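PDB 2YYS: proline iminopeptidase-related protein from Thermus thermophilus, which is of unknown function but belongs to the S33 peptidase family of alpha/beta hydrolases and may therefore act as a peptidase. Local coordinates for residues N38-R43 with E182-G187; Q47-G52 with E267-A272; D59-G64 with V78-E83; F131-A136 with Y233-E238; A145-P148 with E152-K155. One frame throughout, in Å; residues are numbered along the deposited sequence.

Interaction 1. Residues N38-R43 with E182-G187; sequences NAYVLR and EWLAEG
The branched end of Leu184 is the bump here, and it pushes into the notch between the ring of Tyr40 and the CG2 methyl of Val41. With its CG anti to the backbone N (chi1 -176°), Leu184 swings both methyls toward helix 40-46: CD1 comes to 3.9 Å from Tyr40 CE2, and CD2 lies 4.2 Å from Val41 CG2. In return that Val41 methyl drops into the shallow dip beside Ala185, 4.2 Å from Ala185 CB, where a small side chain lets the CA atoms of Val41 and Ala185 come within 6.3 Å. Helix 40-46 follows the first parallel strand of the alpha/beta hydrolase core, while helix 175-187 belongs to the helical insertion between strands 119-125 and 221-226, where S33 peptidases carry their cap; the notch thus joins cap to core. Cutting Leu184 back to an alanine is likely to open a gap between Tyr40 and Val41 and leave the tyrosine ring less firmly backed. A water 2.7 Å from Tyr40 OH donates to Leu184 O, tying the ring's outer end to the helix backbone. On the backbone side, Tyr40 N donates to Asn38 OD1 in an Asx turn, nearly straight at 162°.

Interaction 2. Residues Q47-G52 with E267-A272; sequences QDYLEG and EAFKEA
Tyr49 and Leu50 meet Phe269 in a buried apolar contact between the loop that leads from helix 40-46 into strand 54-58 and helix 262-274, near the C-terminus of the alpha/beta hydrolase core. No hydrogen bond crosses it, and one phenylalanine ring serves both loop residues. The chi1 of Phe269 (-166°) sets the ring opposite its own backbone N and sends it out from the helix toward the loop. Tyr49 CB lies in the plane of that ring, at its edge, 3.7 Å from Phe269 CD2. The tyrosine ring itself crosses the phenylalanine obliquely, its CD2 being 3.8 Å from Phe269 CD2. Farther along the ring, Leu50 CD2 stands 3.9 Å from Phe269 CE2, and its side chain runs across that of Phe269 at about a right angle. The backbones stay well apart, 7.1 Å between the CA atoms of Tyr49 and Lys270, so the closest approach is made by side chains. With an alanine at Phe269 the ring that bridges loop and helix would be gone, and Tyr49 and Leu50 would probably be left facing a hollow. Phe265, one turn earlier in the helix, meets the Phe269 ring at a low angle and also touches Tyr49, extending the apolar patch. Beneath it lies the central sheet: Phe269 rests on Ile123 of strand 119-125 and Leu224 of strand 221-226, whereas Leu50 packs on Val55 and Tyr57 of strand 54-58 and on Leu273 of helix 262-274.

Interaction 3. Residues D59-G64 with V78-E83; sequences DQRGSG and VDALVE
A type II beta turn from Gln60 to Ser63, closed by Ser63 N to Gln60 O and passing its positive-phi corner at Gly62, holds Gln60 and Arg61 against the start of helix 78-91, with 7.0 Å between the CA atoms of Gln60 and Leu81. Ser63 OG adds a bond to Arg61 O at 2.9 Å, approaching from above the carbonyl plane. Between turn and helix, the contact is carried by the sides of polar chains laid on small or branched apolar ones. The Arg61 guanidinium is spread over the Ala80 methyl: Ala80 CB sits beneath the centre of one face, 3.7 Å from Arg61 CZ. A bend at chi3 (49°) turns the group flat onto the helix after its aliphatic part has run past Leu81, whose CD2 lies 3.7 Å from Arg61 CG. The other Leu81 methyl, CD1, touches Gln60 OE1 at 3.6 Å, and the two side chains cross at about a right angle. The polar ends find partners elsewhere. Arg61 NE makes a salt bridge to Asp84 one turn along the helix, and its NH2 to Glu12, so the buried positive charge is probably well compensated; Gln60 NE2 donates to His32 O. Leu81 also packs on Val108 and Phe200. The sequence DQRGSG of this turn, directly after strand 54-58, is a hallmark of proline iminopeptidases of the S33 family, and its link to His32 places it beside the HGGP loop that in such enzymes lines the oxyanion hole.

Interaction 4. Residues F131-A136 with Y233-E238; sequences FPWLAA and YPYAEE
Tyr235 OH is gripped by two groups, the hydroxyl of Thr211 and the amide nitrogen of Asn130, and this anchors the outer end of a side chain whose CB presses on Trp133. Tyr235 CB stands over the middle of the six-membered indole ring, 3.5 Å from its centroid and only 3° off the ring normal, a clear CH-pi contact. The tyrosine ring continues past the five-membered part, with centroids 4.8 Å apart and planes at 40°, an oblique pairing in which the two side chains slide by each other in opposite directions. A trans first torsion in Trp133 (chi1 178°) carries the indole straight out from helix 131-141 to this meeting. Around the indole rim, Pro234 CD is 4.0 Å from Trp133 CZ2, and Tyr233 O lies in the ring plane, 3.9 Å from Trp133 CH2. The peptide before Pro234 is cis. Behind it, Tyr233 OH donates to Glu237 OE2 at 2.6 Å, using the anti lone pair of that oxygen and bracing the turn that leads into helix 236-243. Asn130 serves both sides, since its OD1 accepts from Trp133 N, while Arg137 adds a cation-pi contact to the indole. Helix 131-141 opens the insertion that follows strand 119-125; the Tyr233-Glu238 turn, by contrast, belongs to the core, where Tyr233 and Ala236 rest on Val225 of strand 221-226, Tyr233 also touches Val249 of strand 247-250, and Glu237 touches Ile247 there.

Interaction 5. Residues A145-P148 with E152-K155; sequences APLP and ENLK
Leu147 and Asn153 form the close half of this contact, in which the connection of a helix-loop-helix unit folds back on its second helix. Helices 131-141 and 150-160 are consecutive members of the insertion that probably forms the cap of the alpha/beta hydrolase core, and the loop between them passes over the first turn of the latter. There the CA atoms of Leu147 and Asn153 are only 5.9 Å apart. Asn153 has CG anti to its own carbonyl carbon (chi1 -83°), a setting that sends its flat end up to the loop backbone: Asn153 CG is 3.5 Å from Leu147 N and 3.7 Å from Leu147 O. The same side chain is buried, packed from behind by Ala135 and Ala139 of helix 131-141, while Pro146 leans on Ala136. Outward the fit is looser. Leu147 lies at the exposed surface, and its side chain slants past that of Glu152, meeting the carboxylate only by van der Waals contact. Glu152 N makes a weak hydrogen bond to Asp149 OD1 at the helix start. On this outer side a single methyl, Leu147 CD1, rests against the carboxylate carbon Glu152 CD at 3.8 Å.

Interactions 1 and 3 meet beside the HGGP loop: Ala39 N probably donates to Asp59 OD1 at 3.0 Å, and Asn38 CB packs on Asp59 OD2, although their centres lie about 18 Å apart. Segment 47-52 follows 38-43 closely in the chain, but interactions 1 and 2 do not otherwise touch, with about 19 Å between centres. Interactions 4 and 5 adjoin through helix 131-141 and helix 150-160, centres about 14 Å apart, where Ala135 O touches Asn153 CB at 3.7 Å and Ala136 O touches Pro146 CG. Interactions 1 and 4 tie the insertion to the core at two places, centres about 25 Å apart. Interactions 2 and 5 lie on opposite sides of the chain's centre, about 39 Å between their centres.

Interaction 1. Residues N38-R43 with E182-G187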
# COMPACT_ATOMS: atom_id res chain seq x y z
N ASN A 38 -7.02 -5.38 1.58
CA ASN A 38 -8.21 -4.61 1.21
C ASN A 38 -8.08 -3.19 1.74
O ASN A 38 -7.17 -2.91 2.51
CB ASN A 38 -9.48 -5.30 1.74
CG ASN A 38 -9.58 -5.28 3.27
OD1 ASN A 38 -9.71 -4.22 3.88
ND2 ASN A 38 -9.57 -6.46 3.88
N ALA A 39 -9.02 -2.33 1.36
CA ALA A 39 -8.94 -0.90 1.64
C ALA A 39 -9.77 -0.43 2.83
O ALA A 39 -9.94 0.76 3.03
CB ALA A 39 -9.36 -0.11 0.39
N TYR A 40 -10.29 -1.35 3.64
CA TYR A 40 -11.20 -0.95 4.72
C TYR A 40 -10.50 -0.13 5.82
O TYR A 40 -10.91 0.99 6.13
CB TYR A 40 -11.91 -2.17 5.33
CG TYR A 40 -12.84 -1.79 6.45
CD1 TYR A 40 -14.16 -1.41 6.20
CD2 TYR A 40 -12.39 -1.76 7.77
CE1 TYR A 40 -15.02 -1.04 7.23
CE2 TYR A 40 -13.24 -1.41 8.82
CZ TYR A 40 -14.54 -1.04 8.54
OH TYR A 40 -15.36 -0.68 9.58
N VAL A 41 -9.44 -0.68 6.40
CA VAL A 41 -8.73 -0.00 7.48
C VAL A 41 -8.08 1.29 6.97
O VAL A 41 -8.08 2.33 7.64
CB VAL A 41 -7.68 -0.94 8.12
CG1 VAL A 41 -6.65 -0.16 8.93
CG2 VAL A 41 -8.39 -1.95 9.00
N LEU A 42 -7.55 1.18 5.76
CA LEU A 42 -6.88 2.30 5.12
C LEU A 42 -7.83 3.48 4.95
O LEU A 42 -7.50 4.61 5.29
CB LEU A 42 -6.30 1.83 3.80
CG LEU A 42 -5.27 2.70 3.12
CD1 LEU A 42 -4.14 3.11 4.05
CD2 LEU A 42 -4.73 1.92 1.91
N ARG A 43 -9.05 3.21 4.48
CA ARG A 43 -10.04 4.28 4.36
C ARG A 43 -10.36 4.92 5.72
O ARG A 43 -10.45 6.15 5.83
CB ARG A 43 -11.33 3.79 3.73
CG ARG A 43 -12.45 4.80 3.87
CD ARG A 43 -13.69 4.54 3.05
NE ARG A 43 -14.69 5.58 3.31
CZ ARG A 43 -15.91 5.61 2.79
NH1 ARG A 43 -16.29 4.67 1.94
NH2 ARG A 43 -16.74 6.59 3.10
N GLU A 182 -6.94 -4.83 15.13
CA GLU A 182 -7.62 -6.11 15.00
C GLU A 182 -9.13 -5.95 15.20
O GLU A 182 -9.92 -6.55 14.47
CB GLU A 182 -7.04 -7.14 15.95
CG GLU A 182 -5.67 -7.64 15.51
CD GLU A 182 -5.10 -8.72 16.42
OE1 GLU A 182 -5.89 -9.36 17.17
OE2 GLU A 182 -3.87 -8.94 16.37
N TRP A 183 -9.52 -5.10 16.13
CA TRP A 183 -10.93 -4.86 16.39
C TRP A 183 -11.59 -4.19 15.18
O TRP A 183 -12.69 -4.55 14.79
CB TRP A 183 -11.12 -4.01 17.65
CG TRP A 183 -12.52 -4.04 18.14
CD1 TRP A 183 -13.52 -3.15 17.84
CD2 TRP A 183 -13.11 -5.02 19.01
NE1 TRP A 183 -14.68 -3.52 18.48
CE2 TRP A 183 -14.46 -4.66 19.20
CE3 TRP A 183 -12.62 -6.18 19.65
CZ2 TRP A 183 -15.33 -5.41 20.01
CZ3 TRP A 183 -13.49 -6.92 20.44
CH2 TRP A 183 -14.83 -6.53 20.62
N LEU A 184 -10.90 -3.24 14.59
CA LEU A 184 -11.40 -2.53 13.42
C LEU A 184 -11.49 -3.47 12.22
O LEU A 184 -12.51 -3.52 11.54
CB LEU A 184 -10.49 -1.33 13.13
CG LEU A 184 -10.86 -0.38 12.00
CD1 LEU A 184 -12.24 0.26 12.19
CD2 LEU A 184 -9.78 0.70 11.89
N ALA A 185 -10.43 -4.24 11.98
CA ALA A 185 -10.35 -5.14 10.83
C ALA A 185 -11.40 -6.25 10.90
O ALA A 185 -12.10 -6.51 9.92
CB ALA A 185 -8.96 -5.76 10.74
N GLU A 186 -11.48 -6.92 12.05
CA GLU A 186 -12.44 -7.99 12.27
C GLU A 186 -13.88 -7.47 12.24
O GLU A 186 -14.78 -8.17 11.79
CB GLU A 186 -12.17 -8.68 13.60
CG GLU A 186 -10.87 -9.46 13.62
CD GLU A 186 -10.88 -10.61 12.64
OE1 GLU A 186 -11.94 -11.25 12.53
OE2 GLU A 186 -9.85 -10.85 11.98
N GLY A 187 -14.08 -6.25 12.73
CA GLY A 187 -15.37 -5.58 12.67
C GLY A 187 -15.95 -5.40 11.27
O GLY A 187 -17.17 -5.30 11.10
O HOH W 1 -10.19 -6.09 7.12
O HOH W 2 -14.91 -2.28 11.71

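Interaction 2. Residues Q47-G52 with E267-A272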
# COMPACT_ATOMS: atom_id res chain seq x y z
N GLN A 47 -9.54 8.94 5.48
CA GLN A 47 -10.67 9.68 4.92
C GLN A 47 -10.90 11.06 5.57
O GLN A 47 -11.32 11.98 4.90
CB GLN A 47 -11.98 8.85 4.94
CG GLN A 47 -12.56 8.61 6.36
CD GLN A 47 -13.77 7.64 6.41
OE1 GLN A 47 -14.44 7.39 5.41
NE2 GLN A 47 -14.03 7.11 7.60
N ASP A 48 -10.62 11.19 6.87
CA ASP A 48 -10.80 12.46 7.58
C ASP A 48 -9.95 13.61 7.01
O ASP A 48 -10.28 14.78 7.19
CB ASP A 48 -10.45 12.32 9.07
CG ASP A 48 -11.44 11.48 9.84
OD1 ASP A 48 -12.61 11.31 9.41
OD2 ASP A 48 -11.12 10.94 10.91
N TYR A 49 -8.85 13.26 6.35
CA TYR A 49 -7.94 14.26 5.77
C TYR A 49 -8.20 14.53 4.30
O TYR A 49 -7.53 15.37 3.71
CB TYR A 49 -6.50 13.80 5.99
CG TYR A 49 -6.25 13.39 7.43
CD1 TYR A 49 -6.37 14.33 8.46
CD2 TYR A 49 -5.95 12.08 7.76
CE1 TYR A 49 -6.16 13.97 9.78
CE2 TYR A 49 -5.75 11.70 9.10
CZ TYR A 49 -5.85 12.65 10.10
OH TYR A 49 -5.64 12.29 11.42
N LEU A 50 -9.20 13.87 3.71
CA LEU A 50 -9.36 13.83 2.26
C LEU A 50 -10.68 14.43 1.74
O LEU A 50 -11.12 14.13 0.63
CB LEU A 50 -9.22 12.38 1.77
CG LEU A 50 -7.84 11.74 1.97
CD1 LEU A 50 -7.85 10.33 1.40
CD2 LEU A 50 -6.71 12.55 1.34
N GLU A 51 -11.32 15.27 2.54
CA GLU A 51 -12.55 15.92 2.09
C GLU A 51 -12.16 16.92 0.99
O GLU A 51 -11.08 17.50 1.02
CB GLU A 51 -13.29 16.58 3.25
CG GLU A 51 -14.04 15.55 4.10
CD GLU A 51 -14.56 16.10 5.42
OE1 GLU A 51 -14.74 17.34 5.53
OE2 GLU A 51 -14.80 15.29 6.36
N GLY A 52 -13.00 17.06 -0.02
CA GLY A 52 -12.60 17.86 -1.17
C GLY A 52 -11.61 17.17 -2.13
O GLY A 52 -11.10 17.81 -3.06
N GLU A 267 -0.26 15.84 10.77
CA GLU A 267 0.66 16.89 10.36
C GLU A 267 1.45 16.48 9.10
O GLU A 267 1.52 17.24 8.13
CB GLU A 267 1.60 17.24 11.52
CG GLU A 267 2.81 18.09 11.16
CD GLU A 267 3.70 18.39 12.37
OE1 GLU A 267 4.20 17.43 13.03
OE2 GLU A 267 3.90 19.58 12.67
N ALA A 268 2.03 15.28 9.11
CA ALA A 268 2.84 14.83 7.98
C ALA A 268 1.99 14.58 6.74
O ALA A 268 2.40 14.90 5.63
CB ALA A 268 3.62 13.58 8.34
N PHE A 269 0.80 14.03 6.92
CA PHE A 269 -0.05 13.67 5.79
C PHE A 269 -0.58 14.93 5.11
O PHE A 269 -0.59 15.02 3.88
CB PHE A 269 -1.18 12.75 6.23
CG PHE A 269 -1.91 12.08 5.09
CD1 PHE A 269 -1.22 11.39 4.11
CD2 PHE A 269 -3.30 12.13 5.02
CE1 PHE A 269 -1.90 10.77 3.07
CE2 PHE A 269 -3.98 11.51 3.98
CZ PHE A 269 -3.27 10.82 3.01
N LYS A 270 -1.00 15.92 5.92
CA LYS A 270 -1.47 17.19 5.39
C LYS A 270 -0.38 17.92 4.62
O LYS A 270 -0.64 18.54 3.60
CB LYS A 270 -2.00 18.09 6.51
CG LYS A 270 -3.41 17.72 7.00
CD LYS A 270 -3.89 18.66 8.11
CE LYS A 270 -5.35 19.05 7.96
NZ LYS A 270 -5.83 19.82 9.15
N GLU A 271 0.85 17.85 5.11
CA GLU A 271 1.98 18.42 4.40
C GLU A 271 2.17 17.69 3.05
O GLU A 271 2.34 18.34 2.02
CB GLU A 271 3.25 18.32 5.27
CG GLU A 271 4.55 18.70 4.57
CD GLU A 271 5.77 18.58 5.47
OE1 GLU A 271 5.90 17.58 6.22
OE2 GLU A 271 6.63 19.49 5.42
N ALA A 272 2.12 16.36 3.06
CA ALA A 272 2.26 15.56 1.84
C ALA A 272 1.18 15.89 0.80
O ALA A 272 1.48 16.04 -0.38
CB ALA A 272 2.23 14.07 2.17

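Interaction 3. Residues D59-G64 with V78-E83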
# COMPACT_ATOMS: atom_id res chain seq x y z
N ASP A 59 -10.71 -2.49 -3.61
CA ASP A 59 -10.03 -3.72 -3.32
C ASP A 59 -9.56 -4.29 -4.65
O ASP A 59 -10.32 -4.35 -5.62
CB ASP A 59 -10.95 -4.72 -2.62
CG ASP A 59 -11.32 -4.31 -1.22
OD1 ASP A 59 -10.91 -3.21 -0.77
OD2 ASP A 59 -12.03 -5.04 -0.50
N GLN A 60 -8.32 -4.74 -4.68
CA GLN A 60 -7.67 -5.21 -5.88
C GLN A 60 -8.28 -6.54 -6.32
O GLN A 60 -9.09 -7.16 -5.61
CB GLN A 60 -6.16 -5.32 -5.65
CG GLN A 60 -5.47 -3.94 -5.62
CD GLN A 60 -4.25 -3.87 -4.70
OE1 GLN A 60 -3.52 -4.86 -4.57
NE2 GLN A 60 -4.03 -2.72 -4.07
N ARG A 61 -7.93 -6.92 -7.54
CA ARG A 61 -8.55 -8.04 -8.21
C ARG A 61 -8.48 -9.28 -7.32
O ARG A 61 -7.43 -9.58 -6.74
CB ARG A 61 -7.90 -8.29 -9.57
CG ARG A 61 -6.41 -8.62 -9.52
CD ARG A 61 -5.89 -9.25 -10.78
NE ARG A 61 -6.29 -8.48 -11.96
CZ ARG A 61 -6.28 -8.93 -13.21
NH1 ARG A 61 -6.67 -8.13 -14.20
NH2 ARG A 61 -5.85 -10.16 -13.49
N GLY A 62 -9.62 -9.94 -7.16
CA GLY A 62 -9.72 -11.16 -6.38
C GLY A 62 -9.55 -11.00 -4.88
O GLY A 62 -9.68 -11.98 -4.15
N SER A 63 -9.30 -9.79 -4.42
CA SER A 63 -8.90 -9.55 -3.05
C SER A 63 -10.02 -8.91 -2.23
O SER A 63 -10.79 -8.09 -2.74
CB SER A 63 -7.67 -8.65 -3.00
OG SER A 63 -6.70 -9.05 -3.95
N GLY A 64 -10.06 -9.26 -0.94
CA GLY A 64 -10.99 -8.63 -0.02
C GLY A 64 -12.41 -8.78 -0.51
O GLY A 64 -12.86 -9.90 -0.75
N VAL A 78 2.03 -7.92 -10.81
CA VAL A 78 2.14 -6.47 -10.65
C VAL A 78 1.55 -5.74 -11.85
O VAL A 78 0.80 -4.79 -11.68
CB VAL A 78 3.62 -6.06 -10.42
CG1 VAL A 78 3.80 -4.55 -10.49
CG2 VAL A 78 4.08 -6.55 -9.09
N ASP A 79 1.88 -6.20 -13.06
CA ASP A 79 1.36 -5.60 -14.29
C ASP A 79 -0.16 -5.54 -14.29
O ASP A 79 -0.74 -4.54 -14.67
CB ASP A 79 1.85 -6.37 -15.53
CG ASP A 79 3.34 -6.16 -15.84
OD1 ASP A 79 4.00 -5.29 -15.23
OD2 ASP A 79 3.94 -6.84 -16.70
N ALA A 80 -0.81 -6.63 -13.91
CA ALA A 80 -2.27 -6.68 -13.88
C ALA A 80 -2.84 -5.69 -12.88
O ALA A 80 -3.84 -5.03 -13.17
CB ALA A 80 -2.74 -8.09 -13.55
N LEU A 81 -2.21 -5.56 -11.71
CA LEU A 81 -2.66 -4.60 -10.69
C LEU A 81 -2.51 -3.16 -11.18
O LEU A 81 -3.33 -2.30 -10.90
CB LEU A 81 -1.88 -4.79 -9.38
CG LEU A 81 -2.03 -6.13 -8.65
CD1 LEU A 81 -1.40 -6.09 -7.25
CD2 LEU A 81 -3.48 -6.57 -8.54
N VAL A 82 -1.43 -2.90 -11.91
CA VAL A 82 -1.17 -1.60 -12.47
C VAL A 82 -2.21 -1.26 -13.53
O VAL A 82 -2.82 -0.19 -13.50
CB VAL A 82 0.25 -1.57 -13.07
CG1 VAL A 82 0.47 -0.35 -13.96
CG2 VAL A 82 1.28 -1.59 -11.94
N GLU A 83 -2.44 -2.19 -14.43
CA GLU A 83 -3.34 -1.98 -15.56
C GLU A 83 -4.79 -1.83 -15.08
O GLU A 83 -5.54 -1.00 -15.59
CB GLU A 83 -3.16 -3.12 -16.57
CG GLU A 83 -1.85 -2.97 -17.36
CD GLU A 83 -1.23 -4.29 -17.82
OE1 GLU A 83 0.01 -4.31 -18.05
OE2 GLU A 83 -1.96 -5.30 -17.94

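Interaction 4. Residues F131-A136 with Y233-E238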
# COMPACT_ATOMS: atom_id res chain seq x y z
N PHE A 131 11.52 -7.21 -1.16
CA PHE A 131 11.01 -8.38 -0.45
C PHE A 131 12.11 -9.27 0.13
O PHE A 131 11.92 -9.78 1.23
CB PHE A 131 10.03 -9.16 -1.32
CG PHE A 131 8.66 -8.55 -1.33
CD1 PHE A 131 7.68 -8.98 -0.43
CD2 PHE A 131 8.35 -7.52 -2.20
CE1 PHE A 131 6.42 -8.39 -0.42
CE2 PHE A 131 7.09 -6.93 -2.19
CZ PHE A 131 6.13 -7.37 -1.29
N PRO A 132 13.23 -9.50 -0.56
CA PRO A 132 14.36 -10.15 0.09
C PRO A 132 14.76 -9.48 1.40
O PRO A 132 15.08 -10.18 2.34
CB PRO A 132 15.48 -10.06 -0.95
CG PRO A 132 14.74 -10.12 -2.26
CD PRO A 132 13.49 -9.27 -1.99
N TRP A 133 14.75 -8.16 1.45
CA TRP A 133 15.05 -7.42 2.69
C TRP A 133 14.01 -7.75 3.78
O TRP A 133 14.36 -8.02 4.92
CB TRP A 133 15.09 -5.91 2.43
CG TRP A 133 15.33 -5.10 3.66
CD1 TRP A 133 16.54 -4.84 4.26
CD2 TRP A 133 14.34 -4.44 4.46
NE1 TRP A 133 16.36 -4.07 5.38
CE2 TRP A 133 15.02 -3.81 5.54
CE3 TRP A 133 12.94 -4.32 4.39
CZ2 TRP A 133 14.35 -3.07 6.52
CZ3 TRP A 133 12.27 -3.59 5.36
CH2 TRP A 133 12.98 -2.97 6.42
N LEU A 134 12.73 -7.72 3.41
CA LEU A 134 11.66 -8.04 4.36
C LEU A 134 11.79 -9.45 4.89
O LEU A 134 11.53 -9.71 6.07
CB LEU A 134 10.29 -7.83 3.71
CG LEU A 134 9.04 -8.07 4.55
CD1 LEU A 134 9.09 -7.32 5.88
CD2 LEU A 134 7.78 -7.67 3.78
N ALA A 135 12.20 -10.38 4.02
CA ALA A 135 12.36 -11.78 4.41
C ALA A 135 13.52 -11.92 5.41
O ALA A 135 13.43 -12.67 6.37
CB ALA A 135 12.60 -12.65 3.18
N ALA A 136 14.60 -11.20 5.17
CA ALA A 136 15.70 -11.12 6.12
C ALA A 136 15.21 -10.60 7.48
O ALA A 136 15.60 -11.13 8.50
CB ALA A 136 16.82 -10.24 5.58
N TYR A 233 10.77 0.39 7.55
CA TYR A 233 11.86 1.25 8.01
C TYR A 233 12.96 0.39 8.65
O TYR A 233 12.63 -0.53 9.41
CB TYR A 233 11.35 2.31 9.01
CG TYR A 233 12.36 3.41 9.25
CD1 TYR A 233 12.51 4.44 8.32
CD2 TYR A 233 13.22 3.38 10.34
CE1 TYR A 233 13.47 5.42 8.49
CE2 TYR A 233 14.18 4.38 10.53
CZ TYR A 233 14.30 5.38 9.59
OH TYR A 233 15.25 6.37 9.73
N PRO A 234 14.24 0.69 8.43
CA PRO A 234 14.75 1.85 7.69
C PRO A 234 14.91 1.74 6.17
O PRO A 234 15.45 2.68 5.59
CB PRO A 234 16.14 2.06 8.31
CG PRO A 234 16.59 0.69 8.71
CD PRO A 234 15.34 -0.11 9.00
N TYR A 235 14.46 0.67 5.52
CA TYR A 235 14.64 0.57 4.07
C TYR A 235 13.97 1.71 3.30
O TYR A 235 14.41 2.06 2.22
CB TYR A 235 14.19 -0.79 3.53
CG TYR A 235 14.88 -1.10 2.23
CD1 TYR A 235 16.14 -1.68 2.22
CD2 TYR A 235 14.29 -0.77 1.02
CE1 TYR A 235 16.80 -1.93 1.02
CE2 TYR A 235 14.93 -1.01 -0.17
CZ TYR A 235 16.18 -1.60 -0.17
OH TYR A 235 16.80 -1.83 -1.38
N ALA A 236 12.91 2.28 3.87
CA ALA A 236 12.20 3.39 3.25
C ALA A 236 13.11 4.60 3.01
O ALA A 236 12.81 5.41 2.15
CB ALA A 236 10.97 3.79 4.09
N GLU A 237 14.20 4.72 3.76
CA GLU A 237 15.21 5.75 3.49
C GLU A 237 15.82 5.58 2.10
O GLU A 237 16.06 6.57 1.41
CB GLU A 237 16.36 5.71 4.51
CG GLU A 237 15.96 5.96 5.96
CD GLU A 237 15.86 7.43 6.31
OE1 GLU A 237 15.90 8.27 5.38
OE2 GLU A 237 15.72 7.73 7.52
N GLU A 238 16.13 4.34 1.72
CA GLU A 238 16.62 4.02 0.37
C GLU A 238 15.60 4.42 -0.70
O GLU A 238 15.97 5.01 -1.72
CB GLU A 238 16.94 2.51 0.21
CG GLU A 238 18.20 2.01 0.91
CD GLU A 238 19.48 2.66 0.40
OE1 GLU A 238 19.50 3.16 -0.75
OE2 GLU A 238 20.47 2.69 1.14

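Interaction 5. Residues A145-P148 with E152-K155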
# COMPACT_ATOMS: atom_id res chain seq x y z
N ALA A 145 19.95 -15.92 11.77
CA ALA A 145 20.84 -15.22 10.86
C ALA A 145 20.26 -15.39 9.47
O ALA A 145 20.04 -16.52 9.03
CB ALA A 145 22.24 -15.83 10.92
N PRO A 146 19.98 -14.27 8.79
CA PRO A 146 19.47 -14.33 7.41
C PRO A 146 20.38 -15.11 6.43
O PRO A 146 21.60 -14.95 6.40
CB PRO A 146 19.38 -12.85 7.01
CG PRO A 146 19.29 -12.10 8.29
CD PRO A 146 20.09 -12.89 9.28
N LEU A 147 19.75 -15.97 5.65
CA LEU A 147 20.42 -16.67 4.56
C LEU A 147 20.40 -15.81 3.29
O LEU A 147 19.63 -14.85 3.21
CB LEU A 147 19.74 -18.02 4.32
CG LEU A 147 19.75 -18.95 5.54
CD1 LEU A 147 18.64 -19.98 5.45
CD2 LEU A 147 21.12 -19.62 5.70
N PRO A 148 21.26 -16.13 2.31
CA PRO A 148 21.22 -15.43 1.01
C PRO A 148 19.91 -15.62 0.25
O PRO A 148 19.51 -14.71 -0.48
CB PRO A 148 22.41 -16.05 0.24
CG PRO A 148 23.28 -16.70 1.28
CD PRO A 148 22.34 -17.14 2.37
N GLU A 152 13.96 -19.09 1.38
CA GLU A 152 14.45 -19.92 2.49
C GLU A 152 14.39 -19.16 3.82
O GLU A 152 14.13 -19.74 4.87
CB GLU A 152 15.90 -20.39 2.22
CG GLU A 152 16.13 -21.90 2.34
CD GLU A 152 17.60 -22.27 2.60
OE1 GLU A 152 18.50 -21.62 2.00
OE2 GLU A 152 17.85 -23.21 3.40
N ASN A 153 14.64 -17.85 3.80
CA ASN A 153 14.51 -17.05 5.01
C ASN A 153 13.09 -17.09 5.52
O ASN A 153 12.85 -17.28 6.70
CB ASN A 153 14.94 -15.60 4.78
CG ASN A 153 16.43 -15.43 4.87
OD1 ASN A 153 17.01 -14.59 4.20
ND2 ASN A 153 17.06 -16.24 5.71
N LEU A 154 12.14 -16.93 4.60
CA LEU A 154 10.73 -16.98 4.93
C LEU A 154 10.34 -18.34 5.50
O LEU A 154 9.71 -18.42 6.56
CB LEU A 154 9.91 -16.68 3.68
CG LEU A 154 8.40 -16.53 3.85
CD1 LEU A 154 8.04 -15.30 4.69
CD2 LEU A 154 7.77 -16.45 2.48
N LYS A 155 10.73 -19.41 4.81
CA LYS A 155 10.41 -20.77 5.21
C LYS A 155 10.98 -21.09 6.59
O LYS A 155 10.30 -21.66 7.42
CB LYS A 155 10.92 -21.77 4.16
CG LYS A 155 10.82 -23.26 4.56
CD LYS A 155 11.03 -24.22 3.37
CE LYS A 155 12.50 -24.29 2.92
NZ LYS A 155 13.42 -24.83 3.96